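Glycosyl hydrolase, family 38 (PDB 5KBP) probably hydrolyses alpha-mannosidic bonds, as a bacterial alpha-mannosidase of glycoside hydrolase family 38. Local coordinates at residues A[84-96]-A[119-133]. Numbering follows the deposited sequence.
Sequences LKIGPFYILQDDF and APVQLGYFPDTFGNM
Phe-89 and Phe-126 meet at the apolar centre, CE2 of Phe-89 lying 3.7 Å from CZ of Phe-126. The ring planes are 59° apart, an oblique meeting. Both segments belong to the alpha/beta N-terminal domain of the family 38 fold. Strand 84-85 pairs in parallel with strand 52-53, and strand 124-126 in parallel with strand 147-150; helix 100-117 runs between the two segments in sequence. Met-140 of helix 136-141 touches both rings. Beside them, CD1 of Leu-92 sits at the edge of the Tyr-125 ring, 4.1 Å from its CD2. Further along, Pro-88, which follows a cis peptide bond, packs its CB 3.8 Å from CB of Pro-120.

Outward from this centre, water joins the two segments. One molecule donates to Tyr-125 O and to Gln-93 OE1, while Gln-93 NE2 is hydrogen-bonded to Asn-103 OD1 and lies in plane at the edge of the Phe-126 ring. A second bridges Gly-87 O and Leu-123 O. Directly between backbones, Val-121 N gives Ile-86 O a nearly straight hydrogen bond of 2.8 Å.

At the other end is Asp-95. Its carboxylate is turned 64° from the Phe-126 ring, with OD1 3.6 Å from CE1 of that ring. Met-133 bends at chi3 (67°), bringing CE against Asp-95 CB and OD1. OD2 of Asp-95 accepts a weak hydrogen bond from Met-133 N, at 3.4 Å.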
# COMPACT_ATOMS: atom_id res chain seq x y z
N LEU A 84 7.73 -28.73 -12.21
CA LEU A 84 7.03 -27.65 -11.52
C LEU A 84 5.70 -27.45 -12.23
O LEU A 84 5.65 -26.88 -13.33
CB LEU A 84 7.86 -26.37 -11.50
CG LEU A 84 7.46 -25.35 -10.43
CD1 LEU A 84 7.44 -26.01 -9.06
CD2 LEU A 84 8.41 -24.16 -10.44
N LYS A 85 4.62 -27.94 -11.62
CA LYS A 85 3.29 -27.90 -12.21
C LYS A 85 2.62 -26.58 -11.85
O LYS A 85 2.41 -26.29 -10.67
CB LYS A 85 2.46 -29.09 -11.73
CG LYS A 85 3.09 -30.45 -12.00
CD LYS A 85 3.12 -30.78 -13.48
CE LYS A 85 3.49 -32.23 -13.71
NZ LYS A 85 3.47 -32.59 -15.16
N ILE A 86 2.27 -25.79 -12.87
CA ILE A 86 1.79 -24.43 -12.67
C ILE A 86 0.39 -24.29 -13.27
O ILE A 86 -0.03 -25.06 -14.14
CB ILE A 86 2.74 -23.39 -13.29
CG1 ILE A 86 2.80 -23.56 -14.81
CG2 ILE A 86 4.13 -23.52 -12.69
CD1 ILE A 86 3.54 -22.46 -15.53
N GLY A 87 -0.33 -23.27 -12.80
CA GLY A 87 -1.62 -22.92 -13.34
C GLY A 87 -2.72 -23.85 -12.89
O GLY A 87 -2.53 -24.70 -12.01
N PRO A 88 -3.91 -23.73 -13.50
CA PRO A 88 -4.16 -22.85 -14.66
C PRO A 88 -4.62 -21.44 -14.31
O PRO A 88 -4.90 -20.66 -15.22
CB PRO A 88 -5.27 -23.59 -15.39
CG PRO A 88 -6.07 -24.22 -14.29
CD PRO A 88 -5.09 -24.54 -13.17
N PHE A 89 -4.70 -21.11 -13.02
CA PHE A 89 -5.20 -19.82 -12.58
C PHE A 89 -4.04 -18.87 -12.28
O PHE A 89 -2.88 -19.27 -12.17
CB PHE A 89 -6.09 -19.97 -11.35
CG PHE A 89 -7.35 -20.76 -11.59
CD1 PHE A 89 -7.83 -20.96 -12.87
CD2 PHE A 89 -8.04 -21.30 -10.52
CE1 PHE A 89 -8.99 -21.69 -13.08
CE2 PHE A 89 -9.20 -22.03 -10.73
CZ PHE A 89 -9.67 -22.23 -12.01
N TYR A 90 -4.38 -17.59 -12.14
CA TYR A 90 -3.40 -16.61 -11.69
C TYR A 90 -3.34 -16.57 -10.16
O TYR A 90 -2.26 -16.58 -9.58
CB TYR A 90 -3.75 -15.23 -12.25
CG TYR A 90 -2.86 -14.10 -11.79
CD1 TYR A 90 -1.55 -14.00 -12.23
CD2 TYR A 90 -3.33 -13.14 -10.91
CE1 TYR A 90 -0.73 -12.96 -11.81
CE2 TYR A 90 -2.52 -12.10 -10.48
CZ TYR A 90 -1.22 -12.02 -10.93
OH TYR A 90 -0.41 -10.99 -10.51
N ILE A 91 -4.51 -16.55 -9.51
CA ILE A 91 -4.61 -16.64 -8.06
C ILE A 91 -5.75 -17.60 -7.73
O ILE A 91 -6.58 -17.94 -8.58
CB ILE A 91 -4.84 -15.27 -7.40
CG1 ILE A 91 -5.92 -14.47 -8.15
CG2 ILE A 91 -3.54 -14.48 -7.34
CD1 ILE A 91 -7.32 -14.65 -7.61
N LEU A 92 -5.79 -18.03 -6.47
CA LEU A 92 -6.89 -18.84 -5.95
C LEU A 92 -7.89 -17.90 -5.29
O LEU A 92 -7.64 -17.39 -4.20
CB LEU A 92 -6.37 -19.89 -4.97
CG LEU A 92 -5.35 -20.89 -5.50
CD1 LEU A 92 -5.13 -22.00 -4.48
CD2 LEU A 92 -5.78 -21.45 -6.85
N GLN A 93 -9.02 -17.69 -5.94
CA GLN A 93 -9.96 -16.65 -5.55
C GLN A 93 -11.09 -17.20 -4.70
O GLN A 93 -11.26 -18.41 -4.53
CB GLN A 93 -10.55 -15.96 -6.79
CG GLN A 93 -11.68 -16.74 -7.46
CD GLN A 93 -11.19 -17.90 -8.31
OE1 GLN A 93 -10.04 -18.32 -8.22
NE2 GLN A 93 -12.08 -18.43 -9.15
N ASP A 94 -11.88 -16.28 -4.15
CA ASP A 94 -13.21 -16.60 -3.64
C ASP A 94 -14.20 -16.47 -4.78
O ASP A 94 -14.22 -15.45 -5.48
CB ASP A 94 -13.59 -15.68 -2.49
CG ASP A 94 -14.96 -16.00 -1.92
OD1 ASP A 94 -15.97 -15.53 -2.48
OD2 ASP A 94 -15.03 -16.74 -0.91
N ASP A 95 -15.03 -17.50 -4.97
CA ASP A 95 -15.88 -17.55 -6.15
C ASP A 95 -16.94 -16.45 -6.14
O ASP A 95 -17.06 -15.68 -7.10
CB ASP A 95 -16.54 -18.93 -6.26
CG ASP A 95 -15.65 -19.95 -6.95
OD1 ASP A 95 -14.67 -19.53 -7.59
OD2 ASP A 95 -15.95 -21.16 -6.86
N PHE A 96 -17.70 -16.35 -5.05
CA PHE A 96 -18.87 -15.48 -5.03
C PHE A 96 -18.54 -14.02 -4.78
O PHE A 96 -19.35 -13.15 -5.14
CB PHE A 96 -19.87 -15.97 -3.98
CG PHE A 96 -20.46 -17.31 -4.28
CD1 PHE A 96 -21.41 -17.45 -5.28
CD2 PHE A 96 -20.09 -18.43 -3.55
CE1 PHE A 96 -21.96 -18.69 -5.57
CE2 PHE A 96 -20.65 -19.67 -3.83
CZ PHE A 96 -21.58 -19.80 -4.84
N ALA A 119 3.02 -24.71 -20.03
CA ALA A 119 1.63 -25.13 -20.17
C ALA A 119 1.00 -25.30 -18.79
O ALA A 119 1.71 -25.63 -17.83
CB ALA A 119 1.53 -26.43 -20.97
N PRO A 120 -0.30 -25.08 -18.65
CA PRO A 120 -0.94 -25.20 -17.34
C PRO A 120 -1.41 -26.61 -17.03
O PRO A 120 -1.68 -27.42 -17.92
CB PRO A 120 -2.14 -24.25 -17.47
CG PRO A 120 -2.52 -24.36 -18.91
CD PRO A 120 -1.23 -24.57 -19.68
N VAL A 121 -1.50 -26.89 -15.74
CA VAL A 121 -2.22 -28.08 -15.29
C VAL A 121 -3.69 -27.90 -15.61
O VAL A 121 -4.32 -26.94 -15.15
CB VAL A 121 -2.00 -28.32 -13.79
CG1 VAL A 121 -2.90 -29.44 -13.29
CG2 VAL A 121 -0.55 -28.65 -13.51
N GLN A 122 -4.24 -28.80 -16.41
CA GLN A 122 -5.61 -28.65 -16.91
C GLN A 122 -6.61 -29.18 -15.88
O GLN A 122 -7.37 -30.12 -16.12
CB GLN A 122 -5.76 -29.35 -18.25
CG GLN A 122 -4.89 -28.74 -19.35
CD GLN A 122 -5.17 -29.35 -20.71
OE1 GLN A 122 -5.89 -28.77 -21.53
NE2 GLN A 122 -4.59 -30.51 -20.97
N LEU A 123 -6.61 -28.53 -14.72
CA LEU A 123 -7.49 -28.90 -13.61
C LEU A 123 -7.94 -27.64 -12.90
O LEU A 123 -7.11 -26.85 -12.44
CB LEU A 123 -6.78 -29.84 -12.63
CG LEU A 123 -7.53 -30.14 -11.34
CD1 LEU A 123 -8.76 -31.00 -11.62
CD2 LEU A 123 -6.62 -30.82 -10.33
N GLY A 124 -9.26 -27.45 -12.79
CA GLY A 124 -9.79 -26.40 -11.94
C GLY A 124 -9.44 -26.67 -10.49
O GLY A 124 -9.75 -27.74 -9.97
N TYR A 125 -8.78 -25.73 -9.84
CA TYR A 125 -8.21 -25.93 -8.51
C TYR A 125 -8.96 -25.04 -7.52
O TYR A 125 -8.72 -23.83 -7.46
CB TYR A 125 -6.71 -25.64 -8.52
CG TYR A 125 -5.93 -26.33 -7.43
CD1 TYR A 125 -5.87 -27.72 -7.36
CD2 TYR A 125 -5.22 -25.60 -6.48
CE1 TYR A 125 -5.14 -28.35 -6.36
CE2 TYR A 125 -4.49 -26.22 -5.49
CZ TYR A 125 -4.45 -27.60 -5.43
OH TYR A 125 -3.73 -28.22 -4.44
N PHE A 126 -9.86 -25.64 -6.75
CA PHE A 126 -10.61 -24.93 -5.70
C PHE A 126 -10.48 -25.68 -4.38
O PHE A 126 -11.48 -26.11 -3.79
CB PHE A 126 -12.08 -24.79 -6.09
CG PHE A 126 -12.29 -24.16 -7.44
CD1 PHE A 126 -12.37 -22.78 -7.57
CD2 PHE A 126 -12.43 -24.94 -8.57
CE1 PHE A 126 -12.58 -22.20 -8.80
CE2 PHE A 126 -12.63 -24.37 -9.81
CZ PHE A 126 -12.70 -22.99 -9.92
N PRO A 127 -9.26 -25.82 -3.86
CA PRO A 127 -9.08 -26.69 -2.68
C PRO A 127 -9.70 -26.14 -1.41
O PRO A 127 -10.11 -26.93 -0.55
CB PRO A 127 -7.55 -26.80 -2.56
CG PRO A 127 -7.06 -25.51 -3.12
CD PRO A 127 -8.01 -25.15 -4.24
N ASP A 128 -9.81 -24.82 -1.27
CA ASP A 128 -10.29 -24.22 -0.03
C ASP A 128 -11.32 -23.13 -0.28
O ASP A 128 -11.55 -22.28 0.59
CB ASP A 128 -9.11 -23.65 0.77
CG ASP A 128 -9.41 -23.53 2.25
OD1 ASP A 128 -10.29 -24.27 2.74
OD2 ASP A 128 -8.78 -22.68 2.92
N THR A 129 -11.97 -23.13 -1.45
CA THR A 129 -12.92 -22.09 -1.78
C THR A 129 -14.19 -22.23 -0.94
O THR A 129 -14.76 -23.31 -0.84
CB THR A 129 -13.27 -22.14 -3.27
OG1 THR A 129 -12.07 -22.16 -4.05
CG2 THR A 129 -14.10 -20.93 -3.67
N PHE A 130 -14.61 -21.12 -0.33
CA PHE A 130 -15.80 -21.10 0.53
C PHE A 130 -17.03 -21.10 -0.37
O PHE A 130 -17.59 -20.05 -0.69
CB PHE A 130 -15.78 -19.89 1.45
CG PHE A 130 -14.50 -19.73 2.23
CD1 PHE A 130 -13.74 -20.83 2.59
CD2 PHE A 130 -14.06 -18.46 2.59
CE1 PHE A 130 -12.56 -20.67 3.30
CE2 PHE A 130 -12.89 -18.30 3.30
CZ PHE A 130 -12.14 -19.40 3.66
N GLY A 131 -17.46 -22.28 -0.78
CA GLY A 131 -18.59 -22.39 -1.69
C GLY A 131 -18.18 -22.19 -3.13
O GLY A 131 -17.37 -21.32 -3.44
N ASN A 132 -18.73 -23.00 -4.03
CA ASN A 132 -18.37 -22.96 -5.44
C ASN A 132 -19.56 -22.51 -6.28
O ASN A 132 -20.69 -22.96 -6.07
CB ASN A 132 -17.88 -24.33 -5.91
CG ASN A 132 -16.51 -24.67 -5.36
OD1 ASN A 132 -15.49 -24.35 -5.98
ND2 ASN A 132 -16.47 -25.32 -4.21
N MET A 133 -19.29 -21.61 -7.22
CA MET A 133 -20.34 -21.05 -8.07
C MET A 133 -20.99 -22.15 -8.91
O MET A 133 -20.37 -23.14 -9.28
CB MET A 133 -19.75 -19.98 -8.98
CG MET A 133 -18.60 -20.48 -9.84
SD MET A 133 -17.84 -19.23 -10.87
CE MET A 133 -17.09 -18.17 -9.65
O HOH W 1 2.42 -27.16 -15.74
O HOH W 2 -4.17 -27.17 -11.01
O HOH W 3 -9.46 -21.17 -6.82